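PDB 2CXI: phenylalanine--tRNA ligase beta subunit from Pyrococcus horikoshii, which attaches phenylalanine to tRNA(Phe) at the expense of ATP, as part of a tetramer of two alpha and two beta subunits. Local coordinates for residues Met310-Glu315 with Leu339-Ile344; Val285-Ile290 with Gly301-Leu306; Ile69-Gly74 with Gly78-Glu83; Leu49-Thr54 with Asp58-Glu63. All blocks are in the same frame, centred on the assembly; numbering follows the deposited sequence.

Interaction 1: residues Met310-Glu315 with Leu339-Ile344; sequences MMYEVE and LEDVLI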
loop_
_atom_site.group_PDB
_atom_site.type_symbol
_atom_site.label_atom_id
_atom_site.label_comp_id
_atom_site.label_asym_id
_atom_site.label_seq_id
_atom_site.Cartn_x
_atom_site.Cartn_y
_atom_site.Cartn_z
HETATM N N MSE A 310 -37.637 5.579 -28.182
HETATM C CA MSE A 310 -37.320 4.205 -27.743
HETATM C C MSE A 310 -35.887 4.126 -27.210
HETATM O O MSE A 310 -35.347 3.045 -26.969
HETATM C CB MSE A 310 -37.554 3.215 -28.879
HETATM C CG MSE A 310 -38.991 3.245 -29.385
HETATM SE SE MSE A 310 -40.247 2.794 -27.857
HETATM C CE MSE A 310 -39.798 0.866 -27.572
HETATM N N MSE A 311 -35.309 5.302 -27.006
HETATM C CA MSE A 311 -34.013 5.484 -26.339
HETATM C C MSE A 311 -32.825 5.199 -27.246
HETATM O O MSE A 311 -31.717 4.915 -26.753
HETATM C CB MSE A 311 -33.910 4.687 -25.028
HETATM C CG MSE A 311 -35.031 5.029 -24.034
HETATM SE SE MSE A 311 -34.808 4.158 -22.322
HETATM C CE MSE A 311 -34.905 2.466 -22.857
ATOM N N TYR A 312 -33.023 5.336 -28.562
ATOM C CA TYR A 312 -31.899 5.170 -29.489
ATOM C C TYR A 312 -31.270 6.504 -29.851
ATOM O O TYR A 312 -31.959 7.505 -30.002
ATOM C CB TYR A 312 -32.285 4.505 -30.828
ATOM C CG TYR A 312 -32.739 3.072 -30.781
ATOM C CD1 TYR A 312 -31.852 2.014 -31.083
ATOM C CD2 TYR A 312 -34.078 2.772 -30.523
ATOM C CE1 TYR A 312 -32.293 0.687 -31.072
ATOM C CE2 TYR A 312 -34.518 1.445 -30.515
ATOM C CZ TYR A 312 -33.647 0.429 -30.805
ATOM O OH TYR A 312 -34.112 -0.870 -30.803
ATOM N N GLU A 313 -29.956 6.484 -30.061
ATOM C CA GLU A 313 -29.323 7.533 -30.829
ATOM C C GLU A 313 -29.403 7.128 -32.279
ATOM O O GLU A 313 -29.219 5.960 -32.607
ATOM C CB GLU A 313 -27.860 7.767 -30.428
ATOM C CG GLU A 313 -27.172 8.798 -31.311
ATOM C CD GLU A 313 -25.702 8.917 -30.986
ATOM O OE1 GLU A 313 -25.384 9.534 -29.957
ATOM O OE2 GLU A 313 -24.886 8.384 -31.764
ATOM N N VAL A 314 -29.698 8.085 -33.149
ATOM C CA VAL A 314 -29.976 7.782 -34.557
ATOM C C VAL A 314 -29.224 8.792 -35.446
ATOM O O VAL A 314 -29.430 10.002 -35.313
ATOM C CB VAL A 314 -31.506 7.916 -34.894
ATOM C CG1 VAL A 314 -31.751 7.564 -36.357
ATOM C CG2 VAL A 314 -32.390 7.071 -33.952
ATOM N N GLU A 315 -28.364 8.262 -36.314
ATOM C CA GLU A 315 -27.633 9.025 -37.319
ATOM C C GLU A 315 -27.971 8.437 -38.687
ATOM O O GLU A 315 -27.606 7.305 -38.976
ATOM C CB GLU A 315 -26.111 8.949 -37.074
ATOM C CG GLU A 315 -25.285 9.170 -38.345
ATOM C CD GLU A 315 -23.793 9.374 -38.080
ATOM O OE1 GLU A 315 -22.991 8.417 -38.315
ATOM O OE2 GLU A 315 -23.430 10.496 -37.636
ATOM N N LEU A 339 -37.441 -2.937 -36.034
ATOM C CA LEU A 339 -38.799 -2.768 -36.574
ATOM C C LEU A 339 -39.856 -2.836 -35.478
ATOM O O LEU A 339 -40.812 -2.042 -35.457
ATOM C CB LEU A 339 -39.077 -3.844 -37.660
ATOM C CG LEU A 339 -40.539 -3.964 -38.173
ATOM C CD1 LEU A 339 -41.050 -2.655 -38.768
ATOM C CD2 LEU A 339 -40.610 -5.144 -39.207
ATOM N N GLU A 340 -39.693 -3.787 -34.565
ATOM C CA GLU A 340 -40.632 -3.910 -33.432
ATOM C C GLU A 340 -40.689 -2.638 -32.600
ATOM O O GLU A 340 -41.757 -2.180 -32.214
ATOM C CB GLU A 340 -40.247 -5.103 -32.536
ATOM C CG GLU A 340 -41.362 -5.613 -31.633
ATOM C CD GLU A 340 -42.517 -6.225 -32.435
ATOM O OE1 GLU A 340 -42.306 -6.659 -33.593
ATOM O OE2 GLU A 340 -43.643 -6.298 -31.914
ATOM N N ASP A 341 -39.533 -2.040 -32.329
ATOM C CA ASP A 341 -39.521 -0.823 -31.481
ATOM C C ASP A 341 -40.183 0.357 -32.192
ATOM O O ASP A 341 -40.829 1.184 -31.563
ATOM C CB ASP A 341 -38.086 -0.447 -31.065
ATOM C CG ASP A 341 -37.542 -1.329 -29.948
ATOM O OD1 ASP A 341 -38.336 -2.055 -29.314
ATOM O OD2 ASP A 341 -36.331 -1.321 -29.624
ATOM N N VAL A 342 -39.986 0.456 -33.504
ATOM C CA VAL A 342 -40.713 1.473 -34.328
ATOM C C VAL A 342 -42.239 1.301 -34.214
ATOM O O VAL A 342 -42.985 2.301 -34.041
ATOM C CB VAL A 342 -40.247 1.446 -35.816
ATOM C CG1 VAL A 342 -41.099 2.403 -36.698
ATOM C CG2 VAL A 342 -38.775 1.862 -35.918
ATOM N N LEU A 343 -42.696 0.044 -34.303
ATOM C CA LEU A 343 -44.126 -0.259 -34.228
ATOM C C LEU A 343 -44.653 0.087 -32.854
ATOM O O LEU A 343 -45.701 0.685 -32.734
ATOM C CB LEU A 343 -44.421 -1.738 -34.563
ATOM C CG LEU A 343 -44.132 -2.199 -35.987
ATOM C CD1 LEU A 343 -44.327 -3.721 -36.153
ATOM C CD2 LEU A 343 -44.968 -1.434 -37.036
ATOM N N ILE A 344 -43.887 -0.241 -31.814
ATOM C CA ILE A 344 -44.261 0.112 -30.454
ATOM C C ILE A 344 -44.396 1.620 -30.267
ATOM O O ILE A 344 -45.412 2.094 -29.745
ATOM C CB ILE A 344 -43.229 -0.458 -29.431
ATOM C CG1 ILE A 344 -43.247 -1.997 -29.418
ATOM C CG2 ILE A 344 -43.506 0.139 -28.052
ATOM C CD1 ILE A 344 -42.113 -2.600 -28.549
#

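Interaction 2: residues Val285-Ile290 with Gly301-Leu306; sequences VELDYI and GEIKEL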
loop_
_atom_site.group_PDB
_atom_site.type_symbol
_atom_site.label_atom_id
_atom_site.label_comp_id
_atom_site.label_asym_id
_atom_site.label_seq_id
_atom_site.Cartn_x
_atom_site.Cartn_y
_atom_site.Cartn_z
ATOM N N VAL A 285 -29.440 -0.175 -39.405
ATOM C CA VAL A 285 -30.608 -0.643 -40.148
ATOM C C VAL A 285 -30.884 0.279 -41.357
ATOM O O VAL A 285 -30.738 1.497 -41.278
ATOM C CB VAL A 285 -31.885 -0.780 -39.226
ATOM C CG1 VAL A 285 -32.421 0.579 -38.834
ATOM C CG2 VAL A 285 -32.966 -1.653 -39.894
ATOM N N GLU A 286 -31.304 -0.321 -42.460
ATOM C CA GLU A 286 -31.754 0.441 -43.647
ATOM C C GLU A 286 -33.161 0.954 -43.372
ATOM O O GLU A 286 -34.038 0.163 -43.070
ATOM C CB GLU A 286 -31.794 -0.515 -44.863
ATOM C CG GLU A 286 -30.411 -0.959 -45.331
ATOM C CD GLU A 286 -29.623 0.198 -45.920
ATOM O OE1 GLU A 286 -30.237 1.257 -46.224
ATOM O OE2 GLU A 286 -28.387 0.066 -46.066
ATOM N N LEU A 287 -33.400 2.259 -43.495
ATOM C CA LEU A 287 -34.737 2.799 -43.191
ATOM C C LEU A 287 -35.835 2.284 -44.135
ATOM O O LEU A 287 -37.009 2.209 -43.769
ATOM C CB LEU A 287 -34.720 4.315 -43.159
ATOM C CG LEU A 287 -33.844 4.831 -42.004
ATOM C CD1 LEU A 287 -33.498 6.266 -42.213
ATOM C CD2 LEU A 287 -34.520 4.644 -40.662
ATOM N N ASP A 288 -35.446 1.900 -45.345
ATOM C CA ASP A 288 -36.448 1.343 -46.254
ATOM C C ASP A 288 -36.890 -0.069 -45.817
ATOM O O ASP A 288 -38.007 -0.460 -46.101
ATOM C CB ASP A 288 -36.022 1.441 -47.718
ATOM C CG ASP A 288 -37.221 1.462 -48.668
ATOM O OD1 ASP A 288 -38.022 2.440 -48.690
ATOM O OD2 ASP A 288 -37.449 0.504 -49.404
ATOM N N TYR A 289 -36.041 -0.797 -45.077
ATOM C CA TYR A 289 -36.458 -2.059 -44.459
ATOM C C TYR A 289 -37.621 -1.800 -43.491
ATOM O O TYR A 289 -38.627 -2.503 -43.510
ATOM C CB TYR A 289 -35.308 -2.747 -43.737
ATOM C CG TYR A 289 -35.724 -3.935 -42.881
ATOM C CD1 TYR A 289 -36.096 -3.780 -41.530
ATOM C CD2 TYR A 289 -35.684 -5.225 -43.407
ATOM C CE1 TYR A 289 -36.471 -4.898 -40.760
ATOM C CE2 TYR A 289 -36.051 -6.334 -42.651
ATOM C CZ TYR A 289 -36.433 -6.164 -41.335
ATOM O OH TYR A 289 -36.764 -7.289 -40.627
ATOM N N ILE A 290 -37.480 -0.759 -42.675
ATOM C CA ILE A 290 -38.518 -0.384 -41.735
ATOM C C ILE A 290 -39.849 -0.033 -42.433
ATOM O O ILE A 290 -40.940 -0.511 -42.025
ATOM C CB ILE A 290 -38.018 0.793 -40.830
ATOM C CG1 ILE A 290 -36.759 0.392 -40.034
ATOM C CG2 ILE A 290 -39.132 1.274 -39.899
ATOM C CD1 ILE A 290 -37.014 -0.642 -38.987
ATOM N N GLY A 301 -37.071 11.118 -41.210
ATOM C CA GLY A 301 -37.215 11.968 -40.034
ATOM C C GLY A 301 -38.244 11.431 -39.032
ATOM O O GLY A 301 -38.028 11.485 -37.815
ATOM N N GLU A 302 -39.369 10.935 -39.538
ATOM C CA GLU A 302 -40.392 10.352 -38.664
ATOM C C GLU A 302 -39.900 9.085 -37.950
ATOM O O GLU A 302 -40.139 8.895 -36.738
ATOM C CB GLU A 302 -41.671 10.082 -39.440
ATOM C CG GLU A 302 -42.399 11.374 -39.771
ATOM C CD GLU A 302 -43.472 11.186 -40.815
ATOM O OE1 GLU A 302 -43.302 10.350 -41.732
ATOM O OE2 GLU A 302 -44.500 11.881 -40.695
ATOM N N ILE A 303 -39.203 8.241 -38.699
ATOM C CA ILE A 303 -38.625 7.026 -38.126
ATOM C C ILE A 303 -37.575 7.416 -37.097
ATOM O O ILE A 303 -37.539 6.850 -35.991
ATOM C CB ILE A 303 -38.016 6.098 -39.202
ATOM C CG1 ILE A 303 -39.119 5.632 -40.172
ATOM C CG2 ILE A 303 -37.349 4.874 -38.510
ATOM C CD1 ILE A 303 -38.609 4.931 -41.393
ATOM N N LYS A 304 -36.722 8.392 -37.436
ATOM C CA LYS A 304 -35.748 8.857 -36.445
ATOM C C LYS A 304 -36.416 9.262 -35.108
ATOM O O LYS A 304 -35.953 8.891 -34.034
ATOM C CB LYS A 304 -34.877 9.994 -36.999
ATOM C CG LYS A 304 -33.940 10.612 -35.957
ATOM C CD LYS A 304 -32.770 11.324 -36.615
ATOM C CE LYS A 304 -32.170 12.318 -35.631
ATOM N NZ LYS A 304 -30.817 12.642 -36.016
ATOM N N GLU A 305 -37.494 10.034 -35.198
ATOM C CA GLU A 305 -38.210 10.539 -34.038
ATOM C C GLU A 305 -38.819 9.405 -33.217
ATOM O O GLU A 305 -38.852 9.480 -32.002
ATOM C CB GLU A 305 -39.350 11.450 -34.462
ATOM C CG GLU A 305 -38.930 12.780 -35.083
ATOM C CD GLU A 305 -40.138 13.650 -35.340
ATOM O OE1 GLU A 305 -40.448 13.960 -36.529
ATOM O OE2 GLU A 305 -40.807 13.995 -34.336
ATOM N N LEU A 306 -39.341 8.388 -33.882
ATOM C CA LEU A 306 -39.905 7.232 -33.164
ATOM C C LEU A 306 -38.808 6.456 -32.417
ATOM O O LEU A 306 -38.986 6.101 -31.251
ATOM C CB LEU A 306 -40.652 6.313 -34.123
ATOM C CG LEU A 306 -41.978 6.848 -34.701
ATOM C CD1 LEU A 306 -42.535 5.820 -35.649
ATOM C CD2 LEU A 306 -43.041 7.217 -33.632
#

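Interaction 3: residues Ile69-Gly74 with Gly78-Glu83; sequences IKWALG and GLPKYE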
loop_
_atom_site.group_PDB
_atom_site.type_symbol
_atom_site.label_atom_id
_atom_site.label_comp_id
_atom_site.label_asym_id
_atom_site.label_seq_id
_atom_site.Cartn_x
_atom_site.Cartn_y
_atom_site.Cartn_z
ATOM N N ILE A 69 -41.575 5.583 -19.545
ATOM C CA ILE A 69 -42.647 6.583 -19.599
ATOM C C ILE A 69 -42.103 7.986 -19.882
ATOM O O ILE A 69 -42.714 8.743 -20.638
ATOM C CB ILE A 69 -43.517 6.497 -18.333
ATOM C CG1 ILE A 69 -44.253 5.157 -18.330
ATOM C CG2 ILE A 69 -44.540 7.680 -18.239
ATOM C CD1 ILE A 69 -44.876 4.814 -16.937
ATOM N N LYS A 70 -40.986 8.355 -19.255
ATOM C CA LYS A 70 -40.401 9.686 -19.515
ATOM C C LYS A 70 -40.087 9.852 -21.010
ATOM O O LYS A 70 -40.342 10.918 -21.593
ATOM C CB LYS A 70 -39.129 9.941 -18.667
ATOM C CG LYS A 70 -39.451 10.349 -17.193
ATOM C CD LYS A 70 -38.222 10.829 -16.436
ATOM C CE LYS A 70 -37.278 9.682 -16.132
ATOM N NZ LYS A 70 -36.278 10.164 -15.074
ATOM N N TRP A 71 -39.517 8.815 -21.627
ATOM C CA TRP A 71 -39.233 8.833 -23.066
ATOM C C TRP A 71 -40.516 8.829 -23.911
ATOM O O TRP A 71 -40.650 9.606 -24.883
ATOM C CB TRP A 71 -38.303 7.652 -23.440
ATOM C CG TRP A 71 -36.869 8.069 -23.584
ATOM C CD1 TRP A 71 -36.200 8.261 -24.743
ATOM C CD2 TRP A 71 -35.926 8.333 -22.523
ATOM N NE1 TRP A 71 -34.890 8.632 -24.482
ATOM C CE2 TRP A 71 -34.699 8.673 -23.124
ATOM C CE3 TRP A 71 -36.000 8.313 -21.113
ATOM C CZ2 TRP A 71 -33.554 9.022 -22.374
ATOM C CZ3 TRP A 71 -34.856 8.642 -20.362
ATOM C CH2 TRP A 71 -33.653 8.992 -21.000
ATOM N N ALA A 72 -41.479 8.006 -23.529
ATOM C CA ALA A 72 -42.771 7.988 -24.233
ATOM C C ALA A 72 -43.439 9.371 -24.232
ATOM O O ALA A 72 -44.021 9.792 -25.229
ATOM C CB ALA A 72 -43.691 6.956 -23.615
ATOM N N LEU A 73 -43.334 10.083 -23.116
ATOM C CA LEU A 73 -43.916 11.410 -23.012
ATOM C C LEU A 73 -43.023 12.502 -23.568
ATOM O O LEU A 73 -43.402 13.657 -23.534
ATOM C CB LEU A 73 -44.257 11.751 -21.541
ATOM C CG LEU A 73 -45.259 10.791 -20.898
ATOM C CD1 LEU A 73 -45.362 11.019 -19.377
ATOM C CD2 LEU A 73 -46.636 10.795 -21.605
ATOM N N GLY A 74 -41.815 12.164 -24.012
ATOM C CA GLY A 74 -40.884 13.182 -24.472
ATOM C C GLY A 74 -40.282 14.059 -23.396
ATOM O O GLY A 74 -39.859 15.166 -23.693
ATOM N N GLY A 78 -33.811 10.292 -27.125
ATOM C CA GLY A 78 -32.506 9.776 -27.560
ATOM C C GLY A 78 -31.862 8.856 -26.546
ATOM O O GLY A 78 -32.551 8.285 -25.704
ATOM N N LEU A 79 -30.540 8.706 -26.630
ATOM C CA LEU A 79 -29.806 7.850 -25.734
ATOM C C LEU A 79 -29.745 8.424 -24.315
ATOM O O LEU A 79 -29.340 9.569 -24.156
ATOM C CB LEU A 79 -28.353 7.730 -26.195
ATOM C CG LEU A 79 -27.650 6.537 -26.805
ATOM C CD1 LEU A 79 -26.156 6.854 -26.736
ATOM C CD2 LEU A 79 -27.975 5.187 -26.166
ATOM N N PRO A 80 -30.098 7.650 -23.287
ATOM C CA PRO A 80 -29.878 8.091 -21.900
ATOM C C PRO A 80 -28.386 8.129 -21.613
ATOM O O PRO A 80 -27.664 7.218 -21.988
ATOM C CB PRO A 80 -30.564 7.025 -21.045
ATOM C CG PRO A 80 -30.798 5.866 -21.935
ATOM C CD PRO A 80 -30.773 6.348 -23.357
ATOM N N LYS A 81 -27.947 9.192 -20.965
ATOM C CA LYS A 81 -26.528 9.463 -20.752
ATOM C C LYS A 81 -26.145 8.996 -19.360
ATOM O O LYS A 81 -26.808 9.349 -18.412
ATOM C CB LYS A 81 -26.282 10.979 -20.861
ATOM C CG LYS A 81 -26.741 11.614 -22.168
ATOM C CD LYS A 81 -26.241 10.842 -23.415
ATOM C CE LYS A 81 -26.452 11.664 -24.686
ATOM N NZ LYS A 81 -27.230 10.910 -25.705
ATOM N N TYR A 82 -25.088 8.197 -19.253
ATOM C CA TYR A 82 -24.591 7.722 -17.951
ATOM C C TYR A 82 -23.101 8.010 -17.757
ATOM O O TYR A 82 -22.279 7.468 -18.491
ATOM C CB TYR A 82 -24.832 6.215 -17.839
ATOM C CG TYR A 82 -26.295 5.856 -17.861
ATOM C CD1 TYR A 82 -27.101 6.051 -16.730
ATOM C CD2 TYR A 82 -26.863 5.303 -18.997
ATOM C CE1 TYR A 82 -28.442 5.752 -16.762
ATOM C CE2 TYR A 82 -28.209 4.975 -19.027
ATOM C CZ TYR A 82 -28.983 5.210 -17.928
ATOM O OH TYR A 82 -30.309 4.888 -17.993
ATOM N N GLU A 83 -22.733 8.848 -16.795
ATOM C CA GLU A 83 -21.303 9.083 -16.581
ATOM C C GLU A 83 -20.758 8.029 -15.588
ATOM O O GLU A 83 -21.391 7.719 -14.575
ATOM C CB GLU A 83 -21.101 10.497 -16.071
ATOM C CG GLU A 83 -19.676 10.901 -15.771
ATOM C CD GLU A 83 -19.652 11.973 -14.704
ATOM O OE1 GLU A 83 -20.016 13.122 -15.011
ATOM O OE2 GLU A 83 -19.288 11.656 -13.552
#

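Interaction 4: residues Leu49-Thr54 with Asp58-Glu63; sequences LDSKDT and DLWSAE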
loop_
_atom_site.group_PDB
_atom_site.type_symbol
_atom_site.label_atom_id
_atom_site.label_comp_id
_atom_site.label_asym_id
_atom_site.label_seq_id
_atom_site.Cartn_x
_atom_site.Cartn_y
_atom_site.Cartn_z
ATOM N N LEU A 49 -47.565 -4.623 -11.455
ATOM C CA LEU A 49 -47.334 -4.546 -12.880
ATOM C C LEU A 49 -46.942 -5.918 -13.417
ATOM O O LEU A 49 -46.310 -6.718 -12.717
ATOM C CB LEU A 49 -46.259 -3.492 -13.188
ATOM C CG LEU A 49 -46.505 -2.063 -12.691
ATOM C CD1 LEU A 49 -45.355 -1.131 -13.064
ATOM C CD2 LEU A 49 -47.830 -1.541 -13.332
ATOM N N ASP A 50 -47.375 -6.197 -14.642
ATOM C CA ASP A 50 -47.079 -7.464 -15.277
ATOM C C ASP A 50 -46.221 -7.124 -16.471
ATOM O O ASP A 50 -46.700 -6.529 -17.445
ATOM C CB ASP A 50 -48.377 -8.132 -15.707
ATOM C CG ASP A 50 -48.180 -9.505 -16.357
ATOM O OD1 ASP A 50 -47.044 -9.996 -16.523
ATOM O OD2 ASP A 50 -49.191 -10.161 -16.729
ATOM N N SER A 51 -44.944 -7.476 -16.380
ATOM C CA SER A 51 -44.008 -7.112 -17.449
ATOM C C SER A 51 -44.054 -8.099 -18.559
ATOM O O SER A 51 -43.778 -9.299 -18.393
ATOM C CB SER A 51 -42.564 -6.950 -16.997
ATOM O OG SER A 51 -41.782 -6.619 -18.148
ATOM N N LYS A 52 -44.419 -7.563 -19.708
ATOM C CA LYS A 52 -44.719 -8.370 -20.846
ATOM C C LYS A 52 -43.434 -8.773 -21.575
ATOM O O LYS A 52 -43.437 -9.727 -22.321
ATOM C CB LYS A 52 -45.716 -7.625 -21.744
ATOM C CG LYS A 52 -47.090 -7.416 -21.059
ATOM C CD LYS A 52 -47.617 -8.732 -20.447
ATOM C CE LYS A 52 -49.030 -8.600 -19.840
ATOM N NZ LYS A 52 -50.148 -8.476 -20.844
ATOM N N ASP A 53 -42.337 -8.068 -21.342
ATOM C CA ASP A 53 -41.092 -8.383 -22.069
ATOM C C ASP A 53 -40.095 -9.208 -21.210
ATOM O O ASP A 53 -39.344 -8.682 -20.365
ATOM C CB ASP A 53 -40.513 -7.086 -22.661
ATOM C CG ASP A 53 -39.404 -7.329 -23.665
ATOM O OD1 ASP A 53 -38.784 -8.419 -23.662
ATOM O OD2 ASP A 53 -39.066 -6.451 -24.481
ATOM N N THR A 54 -40.099 -10.516 -21.440
ATOM C CA THR A 54 -39.261 -11.470 -20.688
ATOM C C THR A 54 -37.729 -11.362 -20.965
ATOM O O THR A 54 -36.900 -11.989 -20.285
ATOM C CB THR A 54 -39.751 -12.882 -21.000
ATOM O OG1 THR A 54 -38.846 -13.834 -20.427
ATOM C CG2 THR A 54 -39.675 -13.165 -22.535
ATOM N N ASP A 58 -34.411 -4.556 -17.689
ATOM C CA ASP A 58 -34.403 -3.124 -17.439
ATOM C C ASP A 58 -35.812 -2.632 -17.124
ATOM O O ASP A 58 -35.959 -1.630 -16.446
ATOM C CB ASP A 58 -33.755 -2.318 -18.578
ATOM C CG ASP A 58 -34.600 -2.240 -19.836
ATOM O OD1 ASP A 58 -35.261 -1.205 -20.080
ATOM O OD2 ASP A 58 -34.659 -3.146 -20.670
ATOM N N LEU A 59 -36.837 -3.386 -17.583
ATOM C CA LEU A 59 -38.218 -2.965 -17.461
ATOM C C LEU A 59 -38.882 -3.528 -16.244
ATOM O O LEU A 59 -40.101 -3.367 -16.110
ATOM C CB LEU A 59 -39.027 -3.371 -18.719
ATOM C CG LEU A 59 -39.183 -2.388 -19.884
ATOM C CD1 LEU A 59 -38.231 -1.225 -19.826
ATOM C CD2 LEU A 59 -39.184 -3.007 -21.301
ATOM N N TRP A 60 -38.132 -4.169 -15.352
ATOM C CA TRP A 60 -38.750 -4.873 -14.220
ATOM C C TRP A 60 -38.656 -4.181 -12.890
ATOM O O TRP A 60 -38.586 -4.856 -11.844
ATOM C CB TRP A 60 -38.196 -6.297 -14.065
ATOM C CG TRP A 60 -38.321 -7.140 -15.245
ATOM C CD1 TRP A 60 -39.123 -6.939 -16.345
ATOM C CD2 TRP A 60 -37.611 -8.349 -15.482
ATOM N NE1 TRP A 60 -38.933 -7.950 -17.252
ATOM C CE2 TRP A 60 -38.006 -8.827 -16.743
ATOM C CE3 TRP A 60 -36.652 -9.084 -14.745
ATOM C CZ2 TRP A 60 -37.490 -10.002 -17.296
ATOM C CZ3 TRP A 60 -36.138 -10.240 -15.306
ATOM C CH2 TRP A 60 -36.570 -10.688 -16.568
ATOM N N SER A 61 -38.628 -2.843 -12.893
ATOM C CA SER A 61 -38.693 -2.103 -11.651
ATOM C C SER A 61 -39.284 -0.734 -11.909
ATOM O O SER A 61 -39.383 -0.299 -13.072
ATOM C CB SER A 61 -37.274 -1.940 -11.037
ATOM O OG SER A 61 -36.521 -1.029 -11.830
ATOM N N ALA A 62 -39.566 -0.015 -10.823
ATOM C CA ALA A 62 -40.108 1.364 -10.926
ATOM C C ALA A 62 -39.195 2.260 -11.743
ATOM O O ALA A 62 -39.654 3.105 -12.534
ATOM C CB ALA A 62 -40.293 1.978 -9.534
ATOM N N GLU A 63 -37.881 2.089 -11.530
ATOM C CA GLU A 63 -36.920 2.975 -12.200
ATOM C C GLU A 63 -37.010 2.799 -13.716
ATOM O O GLU A 63 -36.983 3.781 -14.476
ATOM C CB GLU A 63 -35.463 2.739 -11.711
ATOM C CG GLU A 63 -35.264 2.929 -10.205
ATOM C CD GLU A 63 -35.580 1.684 -9.379
ATOM O OE1 GLU A 63 -36.055 0.664 -9.918
ATOM O OE2 GLU A 63 -35.335 1.703 -8.172
#

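Interaction 1: residues Met310-Glu315 with Leu339-Ile344
Tyr-312 and Asp-341 tie the loop between helix 300-309 and strand 313-317 to the last helix, 335-346, inside the B5 domain. The phenol is the polar grip of the contact: Tyr-312 OH donates to OD2 of Asp-341 over 2.6 Å, meeting the carboxylate oxygen on its anti side, 18° out of the carboxylate plane. OD2 lies at the ring's edge, and ring and carboxylate planes stand 57° apart. The same oxygen also bridges to Arg-329, so a phenol and a guanidinium fix this carboxylate, which is predicted to help bind magnesium together with the alpha subunit. Tyr-312 and Asp-341 are both buried, whereas towards the partly exposed Ile-344 the contact thins to the methyl end of Met-310. This selenomethionine reaches both regions because its chain bends at both chi2 and chi3 (chi3 -69°). Its CG lies 3.5 Å from the backbone O of Asp-341, and CE closes the contact with CG2 of Ile-344 at 3.8 Å.

Interaction 2: residues Val285-Ile290 with Gly301-Leu306
With chi1 near -65° in Leu-287 and -62° in Ile-303, CG of the leucine and CG1 of the isoleucine both stand beside their own backbone N, and the two side chains run past each other in opposite directions. Leu-287 CD2 then reaches Ile-303 CG2 at 3.6 Å, with CB of the isoleucine just behind it. The other branch of Ile-303 reaches towards helix 287-294: CD1 sits 4.0 Å from CG2 of Ile-290 and equally near the backbone O of Leu-287. Ile-303 is thus the shared partner, CG2 meeting the side chain of Leu-287 and CD1 that of Ile-290, one helical turn on. No hydrogen bond crosses, and all three side chains are buried, so the join is purely apolar. Around it the core continues: Leu-287 also touches Ile-316 and Ala-321 of the adjoining sheet, and Ile-303 meets Leu-298 in the loop between the helices. At the margins Glu-286 pairs with Arg-320. In this chain helices 287-294 and 300-309, with helix 335-346, whose Val-342 touches Ile-290, pack with the three-stranded antiparallel sheet to form the B5 domain, a family placed in the helix-turn-helix clan.

Interaction 3: residues Ile69-Gly74 with Gly78-Glu83
Trp-71 projects from the last turn of helix 62-72 and spans the turn to the segment that leads towards strand 84-93. From CB, which points toward that segment, its indole extends at a chi1 of -100°, away from the usual staggered positions. CD1 passes 3.8 Å from O of Gly-78, and the next atom, NE1, donates to that same oxygen at 2.7 Å. The bond is short but bent, with an N-H...O angle of 140°, and the oxygen is tilted 22° from the ring plane. Farther along the six-membered ring, CZ2 comes 3.8 Å from CA of Pro-80. At the far end CH2 meets CB of the proline at 3.7 Å, the two side chains crossing obliquely. Met-311 packs on the indole too, tying it to the B5 domain, while Gly-74 ends the helix with a Schellman motif. The indole thus combines one polar and one apolar contact: a backbone carbonyl satisfies the N-H of a buried tryptophan, while CZ2 and CH2 keep apolar company with Pro-80.

Interaction 4: residues Leu49-Thr54 with Asp58-Glu63
The chain leaves strand 44-51 at Ser-51 and returns through a 3-10 turn, bringing the CA atoms of Ser-51 and Trp-60 to 6.6 Å before helix 62-72 begins. Trp-60 lays the edge of its indole along the outgoing segment. NE1 donates to the backbone O of Asp-53 at 3.2 Å, with an N-H...O angle of 150°; the oxygen lies in the ring plane, although the donor is tilted 34° from the carbonyl plane. Next along that edge, CZ2 comes 3.6 Å from O of Thr-54. These contacts close the connection between the C-terminal end of strand 44-51, the central strand of the N-terminal three-stranded antiparallel sheet, and helix 62-72, with Ser-61 at the N-cap position. On the five-membered ring, CD1 meets OG of Ser-51 at 3.2 Å, because that hydroxyl is turned opposite the serine's own backbone N (chi1 179°). The carboxylate of Asp-53 turns elsewhere, to a salt bridge with Lys-32. Within the returning segment, OG of Ser-61 donates to OE1 of Glu-63 at 2.6 Å.

Along the chain the contacts come in series: interaction 4, interaction 3, interaction 2 and finally interaction 1. The first two lie at the two ends of helix 62-72, their centres about 16 Å apart, and do not touch. Interactions 1 and 2 both belong to the B5 domain, with centres about 8 Å apart; they reach one three-stranded sheet and meet where Val-342 packs on Ile-290 and Leu-306. Interaction 3 bridges the two regions, since Trp-71, Leu-79 and Pro-80 pack against Met-311 and Glu-313 of interaction 1. The N-terminal region is thereby joined to the C-terminal domain of this fragment, which carries the predicted magnesium-binding residues.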